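Local structure of benzoylformate Decarboxylase (Polynucleobacter necessarius, 4K9Q) at residues A[1-7]-A[163-169]; A[54-59]-A[88-92]; A[147-151]-A[296-300]; A[178-182]-A[312-318]; A[241-247]-A[334-338]. The protein binds thiamine diphosphate and magnesium and probably catalyses the decarboxylation of benzoylformate to benzaldehyde and carbon dioxide. One frame throughout, in Å; residues are numbered along the deposited sequence. Where two conformers were deposited one is given.

Interaction 1. Residues A[1-7]-A[163-169]; sequences MRTVKEI and WEKLIPE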
# COMPACT_ATOMS: atom_id res chain seq x y z
N MET A 1 -25.34 -8.51 27.92
CA MET A 1 -24.29 -7.77 27.23
C MET A 1 -23.19 -7.40 28.20
O MET A 1 -23.42 -7.32 29.41
CB MET A 1 -24.86 -6.49 26.61
CG MET A 1 -26.05 -6.71 25.69
SD MET A 1 -26.53 -5.19 24.85
CE MET A 1 -25.45 -5.23 23.43
N ARG A 2 -21.99 -7.18 27.68
CA ARG A 2 -20.88 -6.68 28.48
C ARG A 2 -20.09 -5.67 27.66
O ARG A 2 -20.33 -5.52 26.46
CB ARG A 2 -19.99 -7.83 28.94
CG ARG A 2 -20.57 -8.62 30.10
CD ARG A 2 -19.61 -9.66 30.65
NE ARG A 2 -19.85 -9.89 32.07
CZ ARG A 2 -20.65 -10.83 32.55
NH1 ARG A 2 -20.80 -10.96 33.87
NH2 ARG A 2 -21.30 -11.65 31.73
N THR A 3 -19.16 -4.95 28.30
CA THR A 3 -18.37 -3.98 27.54
C THR A 3 -17.38 -4.70 26.64
O THR A 3 -16.94 -5.81 26.95
CB THR A 3 -17.57 -3.03 28.45
OG1 THR A 3 -16.64 -3.78 29.23
CG2 THR A 3 -18.50 -2.23 29.36
N VAL A 4 -17.04 -4.07 25.53
CA VAL A 4 -15.98 -4.55 24.67
C VAL A 4 -14.73 -4.88 25.51
O VAL A 4 -14.10 -5.92 25.32
CB VAL A 4 -15.62 -3.49 23.60
CG1 VAL A 4 -14.34 -3.89 22.85
CG2 VAL A 4 -16.80 -3.25 22.65
N LYS A 5 -14.39 -4.01 26.45
CA LYS A 5 -13.20 -4.23 27.26
C LYS A 5 -13.29 -5.52 28.09
O LYS A 5 -12.37 -6.33 28.10
CB LYS A 5 -12.91 -3.02 28.16
CG LYS A 5 -11.61 -3.16 28.97
CD LYS A 5 -11.16 -1.83 29.56
CE LYS A 5 -12.11 -1.32 30.64
NZ LYS A 5 -12.02 -2.11 31.90
N GLU A 6 -14.42 -5.71 28.78
CA GLU A 6 -14.55 -6.90 29.62
C GLU A 6 -14.47 -8.18 28.79
O GLU A 6 -13.78 -9.13 29.16
CB GLU A 6 -15.85 -6.87 30.45
CG GLU A 6 -15.87 -7.97 31.50
CD GLU A 6 -17.06 -7.88 32.44
OE1 GLU A 6 -17.81 -6.89 32.37
OE2 GLU A 6 -17.23 -8.82 33.25
N ILE A 7 -15.16 -8.20 27.65
CA ILE A 7 -15.14 -9.37 26.77
C ILE A 7 -13.75 -9.64 26.20
O ILE A 7 -13.32 -10.79 26.09
CB ILE A 7 -16.16 -9.19 25.64
CG1 ILE A 7 -17.57 -9.08 26.25
CG2 ILE A 7 -16.06 -10.32 24.62
CD1 ILE A 7 -18.62 -8.58 25.29
N TRP A 163 -14.08 0.80 23.68
CA TRP A 163 -13.90 -0.04 24.85
C TRP A 163 -15.06 -0.06 25.82
O TRP A 163 -15.33 -1.10 26.44
CB TRP A 163 -12.60 0.33 25.58
CG TRP A 163 -11.41 0.09 24.71
CD1 TRP A 163 -10.62 1.03 24.11
CD2 TRP A 163 -10.89 -1.18 24.32
NE1 TRP A 163 -9.63 0.41 23.37
CE2 TRP A 163 -9.78 -0.95 23.48
CE3 TRP A 163 -11.27 -2.51 24.59
CZ2 TRP A 163 -9.04 -1.98 22.92
CZ3 TRP A 163 -10.52 -3.53 24.03
CH2 TRP A 163 -9.42 -3.26 23.21
N GLU A 164 -15.74 1.07 25.97
CA GLU A 164 -16.84 1.20 26.92
C GLU A 164 -18.19 0.80 26.34
O GLU A 164 -19.21 0.84 27.04
CB GLU A 164 -16.94 2.65 27.41
CG GLU A 164 -17.32 3.63 26.31
CD GLU A 164 -17.47 5.06 26.80
OE1 GLU A 164 -17.71 5.95 25.96
OE2 GLU A 164 -17.34 5.30 28.02
N LYS A 165 -18.23 0.45 25.06
CA LYS A 165 -19.50 0.09 24.43
C LYS A 165 -20.02 -1.25 24.96
O LYS A 165 -19.27 -2.22 25.09
CB LYS A 165 -19.37 0.02 22.90
CG LYS A 165 -18.93 1.32 22.22
CD LYS A 165 -19.98 2.42 22.38
CE LYS A 165 -19.67 3.62 21.49
NZ LYS A 165 -18.65 4.48 22.11
N LEU A 166 -21.31 -1.30 25.29
CA LEU A 166 -21.97 -2.56 25.62
C LEU A 166 -22.31 -3.30 24.35
O LEU A 166 -22.95 -2.73 23.45
CB LEU A 166 -23.24 -2.31 26.41
CG LEU A 166 -23.08 -1.95 27.88
CD1 LEU A 166 -24.45 -1.69 28.49
CD2 LEU A 166 -22.36 -3.08 28.61
N ILE A 167 -21.91 -4.56 24.26
CA ILE A 167 -22.13 -5.35 23.06
C ILE A 167 -22.63 -6.74 23.44
O ILE A 167 -22.44 -7.18 24.58
CB ILE A 167 -20.84 -5.49 22.21
CG1 ILE A 167 -19.75 -6.24 22.99
CG2 ILE A 167 -20.34 -4.12 21.76
CD1 ILE A 167 -18.62 -6.77 22.11
N PRO A 168 -23.29 -7.43 22.50
CA PRO A 168 -23.76 -8.79 22.77
C PRO A 168 -22.61 -9.71 23.17
O PRO A 168 -21.51 -9.62 22.62
CB PRO A 168 -24.33 -9.24 21.42
CG PRO A 168 -24.73 -7.96 20.75
CD PRO A 168 -23.68 -6.97 21.16
N GLU A 169 -22.86 -10.56 24.16
CA GLU A 169 -21.87 -11.53 24.58
C GLU A 169 -21.81 -12.65 23.55
O GLU A 169 -22.68 -13.52 23.52
CB GLU A 169 -22.23 -12.09 25.96
CG GLU A 169 -21.33 -11.62 27.09
CD GLU A 169 -19.95 -12.27 27.06
OE1 GLU A 169 -19.32 -12.38 28.13
OE2 GLU A 169 -19.51 -12.67 25.96
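Arg-2 and Ile-167 exchange two backbone hydrogen bonds, Arg-2 N to Ile-167 O (3.1 Å) and Ile-167 N to Arg-2 O (2.9 Å). Two more follow where the chain turns into a helix: Val-4 N gives to Lys-165 O at 2.9 Å, and Lys-5 N to Trp-163 O at 3.1 Å. The bonds zip the N-terminal strand 2-3 against strand 166-167 as a two-stranded antiparallel ribbon, with Thr-3 and Leu-166 as its non-hydrogen-bonded pair. Thr-3 also occupies the N-cap of helix 4-15, its OG1 accepting from Glu-6 N. Apolar packing fills the face of the ribbon turned to helix 135-147. Ile-167 holds CG1 between its backbone N and carbonyl carbon (chi1 63°), where it meets Ile-7 CD1 tightly at 3.5 Å; its CG2 lies 3.8 Å from Val-4 CG2. The other branch of Val-4 crosses Trp-163 at about a right angle, CG1 3.8 Å from CE3, and the indole also packs on Val-135 and Phe-139. Charge pairing is looser and doubtful: Arg-2 has two conformers, and in the one given its guanidinium lies near the Glu-169 carboxylate, beyond salt-bridge range, while NE bridges Glu-6 OE2 weakly.

Interaction 2. Residues A[54-59]-A[88-92]; sequences ADGLSQ and NKTPL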
# COMPACT_ATOMS: atom_id res chain seq x y z
N ALA A 54 8.78 -6.94 24.43
CA ALA A 54 7.72 -7.90 24.12
C ALA A 54 8.24 -9.06 23.27
O ALA A 54 7.87 -10.21 23.48
CB ALA A 54 6.55 -7.19 23.43
N ASP A 55 9.11 -8.75 22.31
CA ASP A 55 9.70 -9.75 21.42
C ASP A 55 10.50 -10.76 22.26
O ASP A 55 10.26 -11.96 22.20
CB ASP A 55 10.58 -9.04 20.39
CG ASP A 55 11.00 -9.94 19.23
OD1 ASP A 55 10.90 -11.17 19.34
OD2 ASP A 55 11.45 -9.39 18.20
N GLY A 56 11.42 -10.26 23.08
CA GLY A 56 12.19 -11.13 23.96
C GLY A 56 11.31 -12.01 24.84
O GLY A 56 11.54 -13.22 24.96
N LEU A 57 10.30 -11.41 25.48
CA LEU A 57 9.38 -12.17 26.32
C LEU A 57 8.63 -13.24 25.51
O LEU A 57 8.56 -14.40 25.91
CB LEU A 57 8.40 -11.24 27.02
CG LEU A 57 7.42 -11.92 27.98
CD1 LEU A 57 8.19 -12.72 29.04
CD2 LEU A 57 6.53 -10.87 28.64
N SER A 58 8.08 -12.84 24.37
CA SER A 58 7.35 -13.79 23.51
C SER A 58 8.25 -14.95 23.04
O SER A 58 7.79 -16.09 22.94
CB SER A 58 6.74 -13.05 22.31
OG SER A 58 6.16 -13.97 21.39
N GLN A 59 9.52 -14.67 22.76
CA GLN A 59 10.43 -15.73 22.34
C GLN A 59 10.64 -16.71 23.50
O GLN A 59 10.68 -17.92 23.30
CB GLN A 59 11.78 -15.16 21.88
CG GLN A 59 11.71 -14.41 20.54
CD GLN A 59 13.09 -14.11 19.98
OE1 GLN A 59 14.06 -14.82 20.26
NE2 GLN A 59 13.19 -13.05 19.18
N ASN A 88 12.27 -12.07 13.02
CA ASN A 88 12.44 -13.05 14.11
C ASN A 88 11.31 -14.09 14.10
O ASN A 88 11.40 -15.12 14.79
CB ASN A 88 12.40 -12.35 15.47
CG ASN A 88 13.70 -11.64 15.83
OD1 ASN A 88 14.75 -11.85 15.22
ND2 ASN A 88 13.63 -10.79 16.85
N LYS A 89 10.24 -13.79 13.36
CA LYS A 89 9.02 -14.61 13.35
C LYS A 89 8.35 -14.71 14.72
O LYS A 89 7.88 -15.78 15.13
CB LYS A 89 9.29 -15.99 12.74
CG LYS A 89 9.54 -15.90 11.23
CD LYS A 89 9.66 -17.25 10.56
CE LYS A 89 10.99 -17.93 10.86
NZ LYS A 89 11.30 -18.92 9.78
N THR A 90 8.28 -13.58 15.42
CA THR A 90 7.71 -13.57 16.77
C THR A 90 6.25 -13.16 16.68
O THR A 90 5.92 -12.16 16.07
CB THR A 90 8.44 -12.55 17.65
OG1 THR A 90 9.85 -12.79 17.58
CG2 THR A 90 7.96 -12.63 19.11
N PRO A 91 5.36 -13.94 17.31
CA PRO A 91 3.92 -13.70 17.20
C PRO A 91 3.39 -12.59 18.12
O PRO A 91 2.50 -12.84 18.93
CB PRO A 91 3.32 -15.06 17.58
CG PRO A 91 4.32 -15.65 18.54
CD PRO A 91 5.67 -15.18 18.06
N LEU A 92 3.92 -11.37 17.98
CA LEU A 92 3.45 -10.25 18.78
C LEU A 92 2.10 -9.74 18.27
O LEU A 92 1.85 -9.71 17.06
CB LEU A 92 4.45 -9.10 18.73
CG LEU A 92 5.85 -9.40 19.24
CD1 LEU A 92 6.67 -8.11 19.20
CD2 LEU A 92 5.77 -9.97 20.68
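A Schellman motif at Lys-89 ends helix 79-88 within the N-terminal TPP-binding domain; Asn-88, at the helix end, and Thr-90, just beyond the turn, both reach the carboxylate of Asp-55 on helix 47-61. The side chain of Asn-88 is about 13 Å from a bound thiamine diphosphate. Asp-55 CG stands anti to its own backbone N (chi1 -167°), which carries both oxygens across to the turn. OD1 of Asp-55 takes Thr-90 OG1 at 2.6 Å and Gln-59 NE2 at 3.0 Å, the two donors coming from opposite faces of the carboxylate. OD2 of Asp-55 is met on its syn side by Asn-88 ND2 at 2.9 Å, out of the carboxylate plane by 32°, and also accepts from Trp-402 NE1. Four donors thus grip this buried group and probably favour its charged form. The amides of Gln-59 and Asn-88 turn nearly square to each other (83°); their nitrogens, both donors, come to 3.3 Å between Gln-59 NE2 and Asn-88 ND2 as they converge on the acid. Below the polar cluster, Thr-90 CG2 presses to 3.5 Å from Ser-58 CB, and Leu-92 CD2 lies 3.6 Å from the same Ser-58 CB. Ser-58 OG gives its polar contact to Lys-63 O. Leu-92 leads into strand 93-98 and pairs through its backbone with Val-154, Pro-91 packs on helix 135-147, and Ala-54 faces Val-21 of strand 19-22.

Interaction 3. Residues A[147-151]-A[296-300]; sequences MQQPQ and SDDPN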
# COMPACT_ATOMS: atom_id res chain seq x y z
N MET A 147 -0.10 -16.75 15.22
CA MET A 147 0.37 -18.02 15.75
C MET A 147 0.51 -19.16 14.73
O MET A 147 1.17 -20.17 15.00
CB MET A 147 -0.52 -18.45 16.92
CG MET A 147 -0.24 -17.61 18.17
SD MET A 147 1.39 -17.92 18.87
CE MET A 147 1.08 -19.42 19.79
N GLN A 148 -0.12 -19.01 13.57
CA GLN A 148 0.06 -19.97 12.49
C GLN A 148 1.39 -19.77 11.79
O GLN A 148 1.88 -18.65 11.64
CB GLN A 148 -1.11 -19.88 11.49
CG GLN A 148 -2.42 -20.22 12.16
CD GLN A 148 -3.61 -20.13 11.23
OE1 GLN A 148 -4.52 -20.96 11.30
NE2 GLN A 148 -3.62 -19.13 10.35
N GLN A 149 2.00 -20.88 11.40
CA GLN A 149 3.33 -20.85 10.79
C GLN A 149 3.25 -20.24 9.39
O GLN A 149 2.28 -20.48 8.67
CB GLN A 149 3.84 -22.29 10.71
CG GLN A 149 5.33 -22.44 10.72
CD GLN A 149 5.74 -23.83 11.12
OE1 GLN A 149 5.46 -24.80 10.42
NE2 GLN A 149 6.40 -23.95 12.28
N PRO A 150 4.24 -19.42 9.01
CA PRO A 150 5.38 -18.93 9.78
C PRO A 150 4.88 -17.82 10.71
O PRO A 150 4.22 -16.89 10.26
CB PRO A 150 6.30 -18.34 8.71
CG PRO A 150 5.38 -17.88 7.64
CD PRO A 150 4.23 -18.87 7.63
N GLN A 151 5.18 -17.94 12.00
CA GLN A 151 4.66 -16.98 12.96
C GLN A 151 5.22 -15.57 12.74
O GLN A 151 6.26 -15.38 12.11
CB GLN A 151 4.91 -17.47 14.39
CG GLN A 151 4.28 -18.84 14.67
CD GLN A 151 4.46 -19.28 16.11
OE1 GLN A 151 5.47 -18.96 16.75
NE2 GLN A 151 3.48 -20.02 16.64
N SER A 296 12.53 -24.86 5.04
CA SER A 296 12.23 -23.68 5.86
C SER A 296 10.76 -23.75 6.24
O SER A 296 9.96 -24.33 5.50
CB SER A 296 12.50 -22.39 5.08
OG SER A 296 12.08 -21.25 5.82
N ASP A 297 10.40 -23.17 7.38
CA ASP A 297 8.99 -23.15 7.75
C ASP A 297 8.24 -21.96 7.13
O ASP A 297 7.04 -21.80 7.31
CB ASP A 297 8.81 -23.20 9.28
CG ASP A 297 9.36 -21.97 9.99
OD1 ASP A 297 9.25 -20.86 9.42
OD2 ASP A 297 9.89 -22.13 11.11
N ASP A 298 8.97 -21.14 6.37
CA ASP A 298 8.46 -19.90 5.81
C ASP A 298 8.51 -19.93 4.27
O ASP A 298 9.59 -19.89 3.69
CB ASP A 298 9.34 -18.75 6.32
CG ASP A 298 8.86 -17.38 5.87
OD1 ASP A 298 7.88 -17.28 5.10
OD2 ASP A 298 9.50 -16.38 6.29
N PRO A 299 7.34 -20.02 3.62
CA PRO A 299 7.33 -20.06 2.15
C PRO A 299 8.04 -18.84 1.52
O PRO A 299 8.52 -18.92 0.40
CB PRO A 299 5.83 -20.05 1.81
CG PRO A 299 5.16 -20.62 3.02
CD PRO A 299 5.97 -20.07 4.18
N ASN A 300 8.11 -17.73 2.25
CA ASN A 300 8.84 -16.57 1.72
C ASN A 300 10.32 -16.90 1.52
O ASN A 300 10.91 -16.52 0.51
CB ASN A 300 8.67 -15.35 2.64
CG ASN A 300 9.46 -14.14 2.15
OD1 ASN A 300 10.50 -13.79 2.72
ND2 ASN A 300 8.97 -13.51 1.09
O HOH W 1 5.45 -24.28 7.67
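Gln-149 stretches out with CG roughly opposite its backbone N (chi1 -153°), while Asp-297 tucks CG between backbone N and carbonyl carbon (chi1 65°); the amide and carboxylate then stack with their planes 15° apart. The contact joins the loop between helix 135-147 and strand 154-159 of the N-terminal domain to the loop leaving strand 291-296 of the Rossmann-like central domain. On that second loop an ST turn at Ser-296 is followed by Asp-298, the N-cap of helix 299-303, whose OD1 accepts from Asn-300 N at 2.9 Å. Gln-149 CD rests 3.6 Å from Asp-297 CB, and a water ties the pair by donating to Gln-149 OE1 (2.8 Å) and Asp-297 O (3.0 Å). The amide is held further by Asp-314 at NE2 and Gln-180 N at OE1, and Asp-297 forms a salt bridge with Lys-89. Beside the junction, Gln-148 bonds to Pro-299 and Thr-302 of the second subunit. Pro-150, after a cis peptide bond, sets its ring across the Asp-298 side chain. Its CG comes to 3.6 Å from Asp-298 OD1, and Pro-150 CD is 4.0 Å from Pro-299 CD.

Interaction 4. Residues A[178-182]-A[312-318]; sequences TRQGP and VSDSKLF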
# COMPACT_ATOMS: atom_id res chain seq x y z
N THR A 178 -0.14 -24.42 15.03
CA THR A 178 1.01 -23.53 15.03
C THR A 178 2.18 -24.13 14.26
O THR A 178 3.29 -23.58 14.26
CB THR A 178 1.48 -23.26 16.46
OG1 THR A 178 1.90 -24.49 17.06
CG2 THR A 178 0.33 -22.65 17.26
N ARG A 179 1.92 -25.26 13.61
CA ARG A 179 2.94 -25.98 12.85
C ARG A 179 2.30 -26.60 11.62
O ARG A 179 1.13 -27.01 11.66
CB ARG A 179 3.53 -27.14 13.66
CG ARG A 179 4.20 -26.77 14.95
CD ARG A 179 5.07 -27.92 15.45
NE ARG A 179 4.30 -29.14 15.73
CZ ARG A 179 4.85 -30.24 16.25
NH1 ARG A 179 4.10 -31.32 16.49
NH2 ARG A 179 6.14 -30.26 16.54
N GLN A 180 3.08 -26.69 10.55
CA GLN A 180 2.72 -27.50 9.40
C GLN A 180 3.87 -28.40 9.03
O GLN A 180 5.05 -28.00 9.15
CB GLN A 180 2.36 -26.62 8.21
CG GLN A 180 1.03 -25.95 8.35
CD GLN A 180 0.50 -25.52 7.01
OE1 GLN A 180 0.58 -24.35 6.65
NE2 GLN A 180 -0.03 -26.48 6.25
N GLY A 181 3.54 -29.61 8.61
CA GLY A 181 4.53 -30.60 8.24
C GLY A 181 4.85 -30.61 6.76
O GLY A 181 4.28 -29.86 5.98
N PRO A 182 5.80 -31.46 6.38
CA PRO A 182 6.32 -31.52 5.01
C PRO A 182 5.45 -32.40 4.13
O PRO A 182 4.77 -33.28 4.63
CB PRO A 182 7.68 -32.20 5.20
CG PRO A 182 7.45 -33.13 6.36
CD PRO A 182 6.47 -32.42 7.27
N VAL A 312 8.63 -26.64 2.15
CA VAL A 312 8.20 -25.87 3.32
C VAL A 312 7.76 -26.82 4.43
O VAL A 312 6.92 -27.71 4.20
CB VAL A 312 7.05 -24.89 2.98
CG1 VAL A 312 6.79 -23.94 4.16
CG2 VAL A 312 7.37 -24.10 1.73
N SER A 313 8.33 -26.65 5.61
CA SER A 313 8.01 -27.49 6.75
C SER A 313 8.55 -26.92 8.05
O SER A 313 9.63 -26.31 8.06
CB SER A 313 8.60 -28.89 6.57
OG SER A 313 8.31 -29.72 7.67
N ASP A 314 7.82 -27.14 9.13
CA ASP A 314 8.38 -26.99 10.46
C ASP A 314 9.66 -27.83 10.54
O ASP A 314 9.70 -28.96 10.06
CB ASP A 314 7.38 -27.50 11.50
CG ASP A 314 7.88 -27.34 12.92
OD1 ASP A 314 7.68 -26.24 13.49
OD2 ASP A 314 8.45 -28.31 13.47
N SER A 315 10.71 -27.28 11.14
CA SER A 315 11.98 -27.99 11.20
C SER A 315 11.88 -29.30 11.98
O SER A 315 12.45 -30.32 11.57
CB SER A 315 13.06 -27.11 11.84
OG SER A 315 13.65 -26.28 10.86
N LYS A 316 11.18 -29.27 13.10
CA LYS A 316 11.07 -30.46 13.93
C LYS A 316 10.34 -31.57 13.17
O LYS A 316 10.80 -32.72 13.13
CB LYS A 316 10.36 -30.16 15.25
CG LYS A 316 10.52 -31.27 16.27
CD LYS A 316 9.94 -30.91 17.62
CE LYS A 316 10.16 -32.05 18.60
NZ LYS A 316 9.45 -31.82 19.89
N LEU A 317 9.21 -31.23 12.57
CA LEU A 317 8.43 -32.21 11.82
C LEU A 317 9.25 -32.80 10.68
O LEU A 317 9.21 -34.01 10.45
CB LEU A 317 7.14 -31.59 11.30
CG LEU A 317 6.19 -31.18 12.43
CD1 LEU A 317 4.88 -30.68 11.87
CD2 LEU A 317 5.95 -32.36 13.35
N PHE A 318 10.02 -31.97 9.97
CA PHE A 318 10.87 -32.50 8.91
C PHE A 318 11.95 -33.43 9.44
O PHE A 318 12.16 -34.52 8.90
CB PHE A 318 11.54 -31.41 8.09
CG PHE A 318 12.53 -31.97 7.10
CD1 PHE A 318 12.10 -32.47 5.88
CD2 PHE A 318 13.87 -32.06 7.43
CE1 PHE A 318 13.01 -33.02 4.98
CE2 PHE A 318 14.78 -32.60 6.54
CZ PHE A 318 14.35 -33.08 5.32
O HOH W 2 7.82 -27.91 16.79
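Leu-317 lays its CD2 over one face of the Arg-179 guanidinium, 3.6 Å above the plane and shifted toward the rim, while Lys-316 CD comes to the edge, 4.0 Å from Arg-179 NH2. A bend at chi3 (-62°) turns the arginine tip over the leucine. Asp-314 stands at a steep angle to the same group, the carboxylate and guanidinium planes 68° apart, and interacts with it through charge and a water: Arg-179 NH2 gives to the water at 2.9 Å, which holds Asp-314 OD2 only weakly. Arg-179 NH1 makes salt bridges to Asp-183 and Asp-185 of the second subunit. The other leucine branch, Leu-317 CD1, touches Gly-181 CA at 3.6 Å. Pro-182 runs about square to Leu-317, its CD 3.3 Å from Ser-313 OG, and sets CB at the edge of the Phe-318 ring. One hydrogen bond joins the backbones, Asp-314 N to Gln-180 O at 2.9 Å. Asp-314 OD1 accepts from Gln-149 NE2, Asp-314 OD2 takes Leu-317 N (3.1 Å) on its anti lone pair, and Asp-314 O accepts from both Ser-313 OG and Phe-318 N. This is an N-capped helix start, that of 315-323, directly after edge strand 309-312 of the Rossmann-like central sheet. The weakly bonded strand 180-181 packs against this helix start, and Gly-181 pairs in an antiparallel ladder with a strand of the second subunit.

Interaction 5. Residues A[241-247]-A[334-338]; sequences EDHPLFQ and TPQRS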
# COMPACT_ATOMS: atom_id res chain seq x y z
N GLU A 241 27.49 -26.31 20.04
CA GLU A 241 28.68 -25.81 19.36
C GLU A 241 29.97 -26.49 19.81
O GLU A 241 31.05 -26.22 19.26
CB GLU A 241 28.74 -24.28 19.45
CG GLU A 241 27.50 -23.67 18.79
CD GLU A 241 27.48 -22.16 18.78
OE1 GLU A 241 28.14 -21.53 19.64
OE2 GLU A 241 26.77 -21.60 17.91
N ASP A 242 29.87 -27.36 20.81
CA ASP A 242 31.01 -28.18 21.19
C ASP A 242 30.86 -29.64 20.71
O ASP A 242 31.69 -30.50 21.02
CB ASP A 242 31.27 -28.11 22.70
CG ASP A 242 30.06 -28.50 23.52
OD1 ASP A 242 28.97 -28.72 22.93
OD2 ASP A 242 30.19 -28.58 24.76
N HIS A 243 29.80 -29.92 19.95
CA HIS A 243 29.60 -31.25 19.40
C HIS A 243 30.69 -31.54 18.37
O HIS A 243 31.07 -30.66 17.59
CB HIS A 243 28.22 -31.33 18.74
CG HIS A 243 27.79 -32.72 18.38
ND1 HIS A 243 28.28 -33.40 17.29
CD2 HIS A 243 26.91 -33.56 18.98
CE1 HIS A 243 27.72 -34.59 17.22
NE2 HIS A 243 26.88 -34.71 18.24
N PRO A 244 31.23 -32.77 18.37
CA PRO A 244 32.33 -33.11 17.46
C PRO A 244 32.04 -32.83 15.98
O PRO A 244 32.97 -32.59 15.21
CB PRO A 244 32.52 -34.62 17.68
CG PRO A 244 31.31 -35.07 18.45
CD PRO A 244 30.89 -33.89 19.26
N LEU A 245 30.77 -32.86 15.59
CA LEU A 245 30.43 -32.63 14.20
C LEU A 245 30.37 -31.14 13.85
O LEU A 245 30.40 -30.77 12.67
CB LEU A 245 29.11 -33.32 13.84
CG LEU A 245 29.09 -34.85 13.87
CD1 LEU A 245 27.71 -35.37 13.51
CD2 LEU A 245 30.13 -35.40 12.90
N PHE A 246 30.30 -30.28 14.86
CA PHE A 246 30.07 -28.86 14.60
C PHE A 246 31.33 -28.15 14.12
O PHE A 246 32.37 -28.21 14.78
CB PHE A 246 29.53 -28.14 15.83
CG PHE A 246 29.18 -26.71 15.56
CD1 PHE A 246 28.07 -26.40 14.79
CD2 PHE A 246 29.96 -25.68 16.06
CE1 PHE A 246 27.74 -25.08 14.54
CE2 PHE A 246 29.64 -24.36 15.81
CZ PHE A 246 28.53 -24.06 15.04
N GLN A 247 31.22 -27.47 12.99
CA GLN A 247 32.38 -26.84 12.37
C GLN A 247 32.53 -25.36 12.70
O GLN A 247 33.65 -24.85 12.81
CB GLN A 247 32.35 -27.04 10.86
CG GLN A 247 32.25 -28.51 10.45
CD GLN A 247 33.45 -29.31 10.92
OE1 GLN A 247 34.59 -29.02 10.54
NE2 GLN A 247 33.21 -30.31 11.76
N THR A 334 35.17 -36.63 9.70
CA THR A 334 34.74 -35.24 9.84
C THR A 334 35.63 -34.56 10.88
O THR A 334 35.76 -35.05 12.00
CB THR A 334 33.28 -35.14 10.28
OG1 THR A 334 32.43 -35.57 9.22
CG2 THR A 334 32.93 -33.70 10.65
N PRO A 335 36.25 -33.43 10.51
CA PRO A 335 37.20 -32.81 11.44
C PRO A 335 36.55 -32.22 12.69
O PRO A 335 35.37 -31.89 12.69
CB PRO A 335 37.86 -31.72 10.59
CG PRO A 335 36.90 -31.43 9.50
CD PRO A 335 36.17 -32.72 9.22
N GLN A 336 37.34 -32.11 13.76
CA GLN A 336 36.92 -31.49 15.00
C GLN A 336 37.40 -30.04 15.00
O GLN A 336 38.57 -29.78 14.71
CB GLN A 336 37.55 -32.22 16.18
CG GLN A 336 36.58 -33.04 17.01
CD GLN A 336 36.20 -32.34 18.29
OE1 GLN A 336 36.48 -31.15 18.47
NE2 GLN A 336 35.57 -33.06 19.21
N ARG A 337 36.52 -29.10 15.34
CA ARG A 337 36.93 -27.69 15.36
C ARG A 337 38.04 -27.47 16.39
O ARG A 337 38.11 -28.17 17.41
CB ARG A 337 35.74 -26.74 15.60
CG ARG A 337 35.26 -26.62 17.03
CD ARG A 337 34.01 -25.72 17.16
NE ARG A 337 34.29 -24.27 17.07
CZ ARG A 337 33.48 -23.33 17.57
NH1 ARG A 337 32.36 -23.69 18.16
NH2 ARG A 337 33.79 -22.04 17.46
N SER A 338 38.89 -26.49 16.11
CA SER A 338 39.99 -26.14 16.99
C SER A 338 39.46 -25.70 18.34
O SER A 338 38.40 -25.08 18.41
CB SER A 338 40.80 -24.98 16.40
OG SER A 338 41.25 -25.26 15.09
O HOH W 3 30.68 -21.40 18.83
O HOH W 4 33.86 -32.11 20.76
O HOH W 5 33.91 -29.92 16.10
O HOH W 6 34.28 -34.77 14.36
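Gln-247 and Arg-337 supply the direct hydrogen bonds. A bend at chi2 (-62°) folds the Gln-247 amide back so that NE2 meets Pro-335 O at 2.8 Å in a nearly straight bond (178°). The same NE2 gives to Leu-245 O at 3.0 Å, from above that carbonyl's plane, so both amide hydrogens are used. Arg-337 NH1 reaches Glu-241 O at 3.1 Å, close to the guanidinium plane, and its NH2 bonds to Gln-381 O. Water adds to the grip: one accepts from Arg-337 NH1 beside Glu-241 OE1, which itself accepts from Ile-386 N; another accepts from Arg-337 N. Packing is slighter. The Phe-246 ring lies alongside Arg-337, with CE2 3.7 Å from NH1 at the ring edge and the planes 63° apart. Leu-245 crosses Thr-334 at about a right angle, CD2 4.0 Å from CG2. Here a type I turn, His-243 to Phe-246, enters edge strand 246-249 of the Rossmann-like central sheet, and receives the linker that runs on toward the C-terminal TPP-binding domain.

Overall arrangement
From the N terminus, interaction 1 closes the longest loop, returning the chain at 163-169 to its start. Interaction 2 nests inside it, linking helix 47-61 to the loop after helix 79-88. Interaction 3 opens within that loop too, but closes in the central domain at 296-300, so it crosses interaction 1. Interaction 4 returns 312-318 to 178-182, at the sheet edge formed by strand 309-312; interaction 5 returns 334-338 to 241-247, at the other edge, strand 246-249. Interactions 3, 4 and 5 all cross one another. Interactions 3 and 4, centres about 9 Å apart, form one interdomain junction beside the second subunit; Lys-89 of interaction 2 reaches it by a salt bridge to Asp-297.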